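Local coordinates for protein phosphoacetylglucosamine mutase (Aspergillus lentulus, PDB 5O9X) that interconverts N-acetylglucosamine 6-phosphate and N-acetylglucosamine 1-phosphate, as a member of the phosphohexomutase family of four-domain enzymes, at residues M65-N76 / A131-I142; M159-L167 / N218-R226. The protein carries 1 engineered substitution. All coordinates share one frame; numbering follows the deposited sequence.

Overall arrangement
Contacts 1 and 2 follow one another along the chain, their centres about 12 Å apart, and they meet at the sheet in which strands 61-66, 127-132 and 155-161 lie side by side. Contact 1 folds the loop that carries Ala69, engineered from serine, and His70 against the turn that follows strand 127-132; His70 holds a phosphate of the bound glucose 1,6-bisphosphate. Contact 2 joins the end of strand 155-161 and the start of helix 164-176 to helix 221-231, across two family domains, and the Thr163 side chain stays about 11 Å from the ligand. Probable hydrogen bonds Arg132 N to Lys160 O and Arg132 O to Met162 N, both 3.1 Å, link the two.

Contact 1: residues M65-N76 / A131-I142; sequences MVTAAHNPAEDN and ARDTRASGSRLI. Engineered in segment 65-76: Ala69 (natural residue Ser). Unlike the reference sequence in segment 131-142: Ile142 (reference Val). With G16 (1,6-di-O-phosphono-alpha-D-glucopyranose), chain B.
Arg135 reaches the 65-76 loop with its guanidinium and ties up four backbone carbonyls. NH2 bonds to Asn71 O at 2.8 Å, nearly straight (171°), and more weakly to Ala69 O. NH1 takes Pro72 O and Asp75 O, both from above the carbonyl planes. Ala68 CB sits over the centre of one guanidinium face; near-straight middle torsions (chi2 162°, chi3 -167°) let the side chain span the gap to the loop.

The charge is paired within its own segment: Arg135 NE meets the syn lone pair of Asp133 OD2 at 2.9 Å. This salt bridge and the carbonyl bonds together hold the guanidinium plane, with Asn71 O and Pro72 O within a few degrees of it. Asp133 OD2 also accepts from Thr67 OG1 at 2.6 Å, from above the carboxylate plane, while Thr67 OG1 closes an ST turn with Ala69 N. Asn76 ND2 donates to Ser137 OG at 3.0 Å.

Parallel strand pairing (Val66 N to Ala131 O, Asp133 N to Val66 O) joins the segments at their start, and Val66 CG1 packs on Leu141 CD1 at 4.1 Å.

The same loop carries His70, whose ND1 donates to G16 O2X at 2.7 Å, and engineered Ala69, whose natural serine is probably the family's phosphorylated active-site residue. Strand 32-35 flanks this loop through Arg33, helix 164-176 covers Met65 and Ala131, and helix 40-56 packs against Leu141 of helix 138-151.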
# COMPACT_ATOMS: atom_id res chain seq x y z
N MET A 65 2.65 -11.13 -6.56
CA MET A 65 1.70 -11.32 -5.45
C MET A 65 0.32 -11.45 -6.08
O MET A 65 -0.09 -10.56 -6.86
CB MET A 65 1.71 -10.07 -4.55
CG MET A 65 0.73 -10.17 -3.35
SD MET A 65 1.25 -11.44 -2.18
CE MET A 65 -0.24 -11.52 -1.20
N VAL A 66 -0.40 -12.53 -5.77
CA VAL A 66 -1.73 -12.71 -6.34
C VAL A 66 -2.74 -12.22 -5.25
O VAL A 66 -2.91 -12.87 -4.23
CB VAL A 66 -2.01 -14.16 -6.73
CG1 VAL A 66 -3.47 -14.31 -7.25
CG2 VAL A 66 -0.93 -14.58 -7.78
N THR A 67 -3.35 -11.04 -5.48
CA THR A 67 -4.24 -10.48 -4.52
C THR A 67 -5.00 -9.38 -5.27
O THR A 67 -4.50 -8.78 -6.22
CB THR A 67 -3.44 -9.83 -3.30
OG1 THR A 67 -4.40 -9.31 -2.39
CG2 THR A 67 -2.53 -8.63 -3.73
N ALA A 68 -6.21 -9.12 -4.80
CA ALA A 68 -6.91 -7.86 -5.09
C ALA A 68 -7.04 -6.95 -3.83
O ALA A 68 -7.81 -5.99 -3.87
CB ALA A 68 -8.27 -8.11 -5.77
N ALA A 69 -6.27 -7.25 -2.75
CA ALA A 69 -6.02 -6.23 -1.63
C ALA A 69 -7.32 -5.74 -0.95
O ALA A 69 -7.98 -6.55 -0.30
CB ALA A 69 -5.22 -5.08 -2.20
N HIS A 70 -7.76 -4.46 -1.13
CA HIS A 70 -8.97 -3.95 -0.48
C HIS A 70 -10.27 -4.40 -1.18
O HIS A 70 -11.38 -4.24 -0.61
CB HIS A 70 -8.99 -2.37 -0.46
CG HIS A 70 -9.50 -1.75 -1.71
ND1 HIS A 70 -8.66 -1.47 -2.79
CD2 HIS A 70 -10.75 -1.37 -2.09
CE1 HIS A 70 -9.38 -0.93 -3.76
NE2 HIS A 70 -10.65 -0.86 -3.36
N ASN A 71 -10.14 -4.90 -2.43
CA ASN A 71 -11.35 -5.28 -3.24
C ASN A 71 -12.25 -6.38 -2.62
O ASN A 71 -11.78 -7.22 -1.81
CB ASN A 71 -10.98 -5.72 -4.67
CG ASN A 71 -10.49 -4.53 -5.54
OD1 ASN A 71 -9.74 -3.68 -5.06
ND2 ASN A 71 -10.88 -4.52 -6.81
N PRO A 72 -13.52 -6.40 -3.06
CA PRO A 72 -14.41 -7.46 -2.53
C PRO A 72 -13.84 -8.85 -2.93
O PRO A 72 -13.01 -8.98 -3.88
CB PRO A 72 -15.77 -7.17 -3.27
CG PRO A 72 -15.71 -5.65 -3.56
CD PRO A 72 -14.25 -5.44 -3.98
N ALA A 73 -14.25 -9.87 -2.16
CA ALA A 73 -13.76 -11.26 -2.28
C ALA A 73 -13.85 -11.85 -3.69
O ALA A 73 -13.00 -12.71 -4.00
CB ALA A 73 -14.55 -12.18 -1.30
N GLU A 74 -14.82 -11.43 -4.53
CA GLU A 74 -14.98 -12.06 -5.86
C GLU A 74 -13.85 -11.62 -6.81
O GLU A 74 -13.64 -12.22 -7.87
CB GLU A 74 -16.31 -11.65 -6.51
CG GLU A 74 -16.34 -10.15 -6.90
CD GLU A 74 -17.65 -9.71 -7.58
OE1 GLU A 74 -18.47 -10.57 -7.97
OE2 GLU A 74 -17.84 -8.48 -7.72
N ASP A 75 -13.10 -10.60 -6.44
CA ASP A 75 -11.98 -10.13 -7.32
C ASP A 75 -10.68 -10.86 -7.00
O ASP A 75 -10.49 -11.45 -5.93
CB ASP A 75 -11.72 -8.63 -7.15
CG ASP A 75 -12.84 -7.75 -7.73
OD1 ASP A 75 -13.74 -8.28 -8.44
OD2 ASP A 75 -12.82 -6.51 -7.49
N ASN A 76 -9.72 -10.80 -7.94
CA ASN A 76 -8.35 -11.10 -7.63
C ASN A 76 -7.49 -10.25 -8.54
O ASN A 76 -8.02 -9.35 -9.27
CB ASN A 76 -8.02 -12.62 -7.70
CG ASN A 76 -6.97 -13.01 -6.65
OD1 ASN A 76 -6.18 -12.15 -6.23
ND2 ASN A 76 -6.98 -14.30 -6.15
N ALA A 131 3.36 -15.50 -4.03
CA ALA A 131 2.55 -15.80 -2.86
C ALA A 131 1.17 -15.27 -3.20
O ALA A 131 0.97 -14.67 -4.29
CB ALA A 131 3.11 -15.07 -1.65
N ARG A 132 0.19 -15.52 -2.31
CA ARG A 132 -1.13 -15.09 -2.57
C ARG A 132 -1.79 -14.82 -1.23
O ARG A 132 -1.31 -15.31 -0.19
CB ARG A 132 -1.93 -16.25 -3.27
CG ARG A 132 -2.00 -17.58 -2.48
CD ARG A 132 -2.17 -18.80 -3.47
NE ARG A 132 -2.59 -20.11 -2.83
CZ ARG A 132 -2.02 -21.31 -2.76
NH1 ARG A 132 -0.73 -21.64 -3.17
NH2 ARG A 132 -2.79 -22.24 -2.17
N ASP A 133 -2.88 -14.05 -1.26
CA ASP A 133 -3.67 -13.86 -0.05
C ASP A 133 -4.70 -15.07 -0.01
O ASP A 133 -4.49 -16.05 -0.72
CB ASP A 133 -4.35 -12.45 -0.02
CG ASP A 133 -5.38 -12.27 -1.11
OD1 ASP A 133 -5.73 -13.26 -1.82
OD2 ASP A 133 -5.88 -11.10 -1.27
N THR A 134 -5.77 -14.95 0.78
CA THR A 134 -6.65 -16.07 1.08
C THR A 134 -7.77 -16.28 0.05
O THR A 134 -8.62 -17.15 0.28
CB THR A 134 -7.27 -15.96 2.49
OG1 THR A 134 -7.96 -14.68 2.60
CG2 THR A 134 -6.18 -16.10 3.59
N ARG A 135 -7.80 -15.43 -1.01
CA ARG A 135 -8.95 -15.37 -1.89
C ARG A 135 -9.21 -16.79 -2.54
O ARG A 135 -8.28 -17.53 -2.75
CB ARG A 135 -8.75 -14.33 -3.00
CG ARG A 135 -8.93 -12.84 -2.51
CD ARG A 135 -8.31 -11.86 -3.50
NE ARG A 135 -8.30 -10.58 -2.73
CZ ARG A 135 -9.37 -9.78 -2.68
NH1 ARG A 135 -10.48 -10.01 -3.44
NH2 ARG A 135 -9.35 -8.70 -1.89
N ALA A 136 -10.47 -17.09 -2.82
CA ALA A 136 -10.83 -18.48 -3.23
C ALA A 136 -10.15 -18.84 -4.55
O ALA A 136 -9.72 -20.01 -4.75
CB ALA A 136 -12.30 -18.56 -3.40
N SER A 137 -10.04 -17.86 -5.43
CA SER A 137 -9.39 -18.09 -6.75
C SER A 137 -7.90 -18.18 -6.74
O SER A 137 -7.29 -18.44 -7.80
CB SER A 137 -9.75 -16.95 -7.73
OG SER A 137 -9.39 -15.67 -7.18
N GLY A 138 -7.23 -17.92 -5.61
CA GLY A 138 -5.78 -17.85 -5.69
C GLY A 138 -5.04 -19.12 -6.10
O GLY A 138 -4.03 -19.07 -6.84
N SER A 139 -5.48 -20.26 -5.58
CA SER A 139 -4.81 -21.54 -5.96
C SER A 139 -4.84 -21.79 -7.50
O SER A 139 -3.80 -22.10 -8.07
CB SER A 139 -5.45 -22.75 -5.25
OG SER A 139 -4.82 -23.96 -5.72
N ARG A 140 -6.02 -21.69 -8.13
CA ARG A 140 -6.16 -21.80 -9.62
C ARG A 140 -5.18 -20.87 -10.30
O ARG A 140 -4.48 -21.30 -11.21
CB ARG A 140 -7.60 -21.47 -10.15
CG ARG A 140 -7.86 -21.90 -11.63
CD ARG A 140 -8.56 -20.86 -12.55
NE ARG A 140 -9.52 -20.20 -11.75
CZ ARG A 140 -9.92 -18.94 -11.71
NH1 ARG A 140 -9.63 -17.95 -12.59
NH2 ARG A 140 -10.78 -18.73 -10.74
N LEU A 141 -5.19 -19.59 -9.90
CA LEU A 141 -4.26 -18.60 -10.50
C LEU A 141 -2.77 -18.90 -10.31
O LEU A 141 -1.96 -18.76 -11.26
CB LEU A 141 -4.62 -17.14 -10.09
CG LEU A 141 -6.07 -16.72 -10.47
CD1 LEU A 141 -6.45 -15.33 -9.90
CD2 LEU A 141 -6.35 -16.79 -11.99
N ILE A 142 -2.38 -19.31 -9.11
CA ILE A 142 -1.00 -19.85 -8.89
C ILE A 142 -0.66 -21.08 -9.86
O ILE A 142 0.46 -21.18 -10.35
CB ILE A 142 -0.84 -20.16 -7.34
CG1 ILE A 142 -0.19 -18.99 -6.59
CG2 ILE A 142 -0.10 -21.43 -6.98
CD1 ILE A 142 -0.13 -17.69 -7.28
C1 G16 B . -4.36 0.33 -4.30
C2 G16 B . -3.08 1.15 -4.39
C3 G16 B . -3.23 2.46 -3.54
C4 G16 B . -4.43 3.31 -3.92
C5 G16 B . -5.67 2.43 -3.81
C6 G16 B . -6.92 3.03 -4.42
O1 G16 B . -4.57 -0.07 -2.94
O2 G16 B . -1.88 0.42 -3.99
O3 G16 B . -2.03 3.12 -3.62
O4 G16 B . -4.66 4.50 -3.05
O5 G16 B . -5.56 1.24 -4.62
O6 G16 B . -6.63 3.26 -5.87
P G16 B . -7.82 3.79 -6.83
O1P G16 B . -8.46 5.04 -6.17
O2P G16 B . -8.89 2.68 -6.92
O3P G16 B . -7.24 4.01 -8.25
P' G16 B . -4.66 -1.64 -2.48
O1X G16 B . -3.67 -2.45 -3.36
O2X G16 B . -6.09 -2.14 -2.85
O3X G16 B . -4.52 -1.69 -1.00
O HOH W 1 -5.25 -14.89 -4.03
O HOH W 2 -12.50 -15.11 -2.49
O HOH W 3 -11.29 -14.62 -5.76

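Contact 2: residues M159-L167 / N218-R226; sequences MKFMTTPQL and NGVGGPKLR. Unlike the reference sequence in segment 159-167: Phe161 (reference Tyr).
Lys224 NZ is gripped by several groups: within this contact it donates to Phe161 O at 2.9 Å, and beyond it Glu188 forms a salt bridge and a bound glycerol, probably from the crystallisation liquor, a hydrogen bond. The ammonium approaches Phe161 O from above the carbonyl plane, 38° out of it. The negative charge of Glu188 would be expected to favour the protonated amine. Lys224 is bent at chi2 (-53°) and extended beyond it, which turns NZ toward the carbonyl of Phe161 at the strand end.

The aliphatic part of the lysine is used as well. Its CG lies 3.8 Å from Thr163 CG2, the two side chains running antiparallel alongside each other, while Lys224 CE passes 3.8 Å from Gln166 OE1 as the chains cross.

Gln166 and Thr163 are locked to each other by a capping box. Thr163 OG1 accepts from Gln166 N, and Gln166 OE1 accepts from Thr163 N at 3.1 Å with an angle of 164°. This reciprocal pair caps the N-terminus of helix 164-176 and holds the amide oxygen beside the lysine chain.

Val220 adds apolar contact. Its CG1 packs 3.8 Å from Thr163 CA, and CG2 lies against the Met162 backbone, 3.8 Å from Met162 C; the valine and threonine side chains meet at about a right angle.

Helix 221-231, in the family's domain II, packs at the C-terminal end of strand 155-161, outermost in the domain I sheet, and at the start of helix 164-176. Helix 188-202 adjoins the same site: Tyr192 bonds to Gln166 NE2 and touches Lys224, while Arg132 of neighbouring strand 127-132 makes a cation-pi contact with Phe161.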
# COMPACT_ATOMS: atom_id res chain seq x y z
N MET A 159 5.66 -19.36 -2.25
CA MET A 159 5.62 -19.11 -0.79
C MET A 159 4.27 -19.29 -0.14
O MET A 159 4.12 -18.85 1.03
CB MET A 159 6.12 -17.74 -0.41
CG MET A 159 7.49 -17.36 -0.96
SD MET A 159 8.73 -18.40 -0.21
CE MET A 159 8.90 -17.68 1.44
N LYS A 160 3.29 -19.83 -0.86
CA LYS A 160 1.93 -20.14 -0.28
C LYS A 160 1.21 -18.83 0.14
O LYS A 160 1.21 -17.88 -0.66
CB LYS A 160 1.97 -21.20 0.86
CG LYS A 160 2.73 -22.54 0.44
CD LYS A 160 1.97 -23.09 -0.74
CE LYS A 160 2.36 -24.48 -1.20
NZ LYS A 160 1.52 -24.60 -2.45
N PHE A 161 0.63 -18.80 1.36
CA PHE A 161 -0.11 -17.64 1.82
C PHE A 161 0.83 -16.67 2.55
O PHE A 161 1.48 -17.05 3.58
CB PHE A 161 -1.22 -18.09 2.81
CG PHE A 161 -2.28 -18.93 2.14
CD1 PHE A 161 -3.34 -18.33 1.44
CD2 PHE A 161 -2.18 -20.32 2.16
CE1 PHE A 161 -4.34 -19.13 0.79
CE2 PHE A 161 -3.16 -21.11 1.50
CZ PHE A 161 -4.26 -20.53 0.87
N MET A 162 0.84 -15.42 2.11
CA MET A 162 1.61 -14.38 2.79
C MET A 162 0.88 -13.06 2.59
O MET A 162 0.06 -12.91 1.67
CB MET A 162 3.04 -14.27 2.16
CG MET A 162 3.92 -15.53 2.39
SD MET A 162 5.70 -15.18 2.47
CE MET A 162 5.85 -14.38 0.99
N THR A 163 1.22 -12.08 3.42
CA THR A 163 0.67 -10.71 3.26
C THR A 163 1.50 -10.13 2.12
O THR A 163 2.57 -10.68 1.77
CB THR A 163 0.93 -9.85 4.56
OG1 THR A 163 2.30 -9.62 4.74
CG2 THR A 163 0.38 -10.53 5.83
N THR A 164 0.96 -9.10 1.46
CA THR A 164 1.72 -8.41 0.43
C THR A 164 3.11 -7.97 0.91
O THR A 164 4.08 -8.21 0.21
CB THR A 164 0.85 -7.30 -0.16
OG1 THR A 164 -0.22 -7.94 -0.89
CG2 THR A 164 1.64 -6.39 -1.16
N PRO A 165 3.20 -7.28 2.05
CA PRO A 165 4.53 -6.83 2.46
C PRO A 165 5.48 -7.99 2.78
O PRO A 165 6.68 -7.84 2.55
CB PRO A 165 4.25 -6.07 3.79
CG PRO A 165 2.83 -5.66 3.71
CD PRO A 165 2.11 -6.66 2.84
N GLN A 166 4.97 -9.13 3.28
CA GLN A 166 5.87 -10.35 3.42
C GLN A 166 6.51 -10.74 2.10
O GLN A 166 7.73 -11.03 2.07
CB GLN A 166 5.16 -11.55 4.01
CG GLN A 166 4.98 -11.35 5.51
CD GLN A 166 4.17 -12.51 6.11
OE1 GLN A 166 3.29 -13.15 5.44
NE2 GLN A 166 4.48 -12.81 7.37
N LEU A 167 5.71 -10.78 1.03
CA LEU A 167 6.26 -11.11 -0.29
C LEU A 167 7.34 -10.05 -0.73
O LEU A 167 8.43 -10.43 -1.16
CB LEU A 167 5.09 -11.36 -1.34
CG LEU A 167 5.87 -11.70 -2.59
CD1 LEU A 167 6.43 -13.12 -2.77
CD2 LEU A 167 5.39 -11.02 -3.83
N ASN A 218 -10.70 -10.30 8.16
CA ASN A 218 -10.85 -11.79 7.83
C ASN A 218 -9.86 -12.24 6.74
O ASN A 218 -10.19 -13.10 5.90
CB ASN A 218 -12.29 -12.10 7.38
CG ASN A 218 -13.30 -11.76 8.46
OD1 ASN A 218 -14.31 -10.95 8.24
ND2 ASN A 218 -13.05 -12.27 9.63
N GLY A 219 -8.68 -11.57 6.70
CA GLY A 219 -7.65 -11.89 5.71
C GLY A 219 -6.40 -12.51 6.31
O GLY A 219 -6.32 -12.71 7.53
N VAL A 220 -5.38 -12.68 5.44
CA VAL A 220 -4.12 -13.31 5.74
C VAL A 220 -3.39 -12.53 6.86
O VAL A 220 -2.67 -13.13 7.64
CB VAL A 220 -3.20 -13.37 4.48
CG1 VAL A 220 -2.88 -11.98 3.90
CG2 VAL A 220 -2.02 -14.27 4.76
N GLY A 221 -3.69 -11.25 7.01
CA GLY A 221 -3.04 -10.53 8.14
C GLY A 221 -3.38 -11.04 9.51
O GLY A 221 -2.58 -10.84 10.43
N GLY A 222 -4.58 -11.65 9.71
CA GLY A 222 -5.01 -12.20 11.05
C GLY A 222 -4.09 -13.32 11.56
O GLY A 222 -3.41 -13.16 12.63
N PRO A 223 -3.94 -14.39 10.76
CA PRO A 223 -3.03 -15.50 11.15
C PRO A 223 -1.57 -15.03 11.26
O PRO A 223 -0.83 -15.49 12.11
CB PRO A 223 -3.19 -16.53 9.98
CG PRO A 223 -4.61 -16.23 9.46
CD PRO A 223 -4.91 -14.76 9.69
N LYS A 224 -1.13 -14.15 10.34
CA LYS A 224 0.27 -13.73 10.33
C LYS A 224 0.53 -12.82 11.51
O LYS A 224 1.64 -12.89 12.11
CB LYS A 224 0.69 -12.98 9.06
CG LYS A 224 0.40 -13.75 7.80
CD LYS A 224 0.98 -15.18 7.79
CE LYS A 224 0.81 -15.82 6.39
NZ LYS A 224 1.29 -17.20 6.42
N LEU A 225 -0.44 -11.96 11.83
CA LEU A 225 -0.17 -11.07 13.00
C LEU A 225 -0.10 -11.95 14.27
O LEU A 225 0.72 -11.69 15.15
CB LEU A 225 -1.30 -10.03 13.17
CG LEU A 225 -1.25 -9.15 14.44
CD1 LEU A 225 0.06 -8.38 14.40
CD2 LEU A 225 -2.42 -8.20 14.28
N ARG A 226 -1.03 -12.93 14.42
CA ARG A 226 -0.99 -13.87 15.57
C ARG A 226 0.37 -14.55 15.64
O ARG A 226 0.88 -14.74 16.73
CB ARG A 226 -2.11 -14.93 15.41
CG ARG A 226 -2.10 -16.09 16.47
CD ARG A 226 -3.12 -17.22 16.08
NE ARG A 226 -4.25 -16.45 16.11
CZ ARG A 226 -5.13 -16.15 15.18
NH1 ARG A 226 -5.36 -16.78 14.02
NH2 ARG A 226 -5.91 -15.20 15.60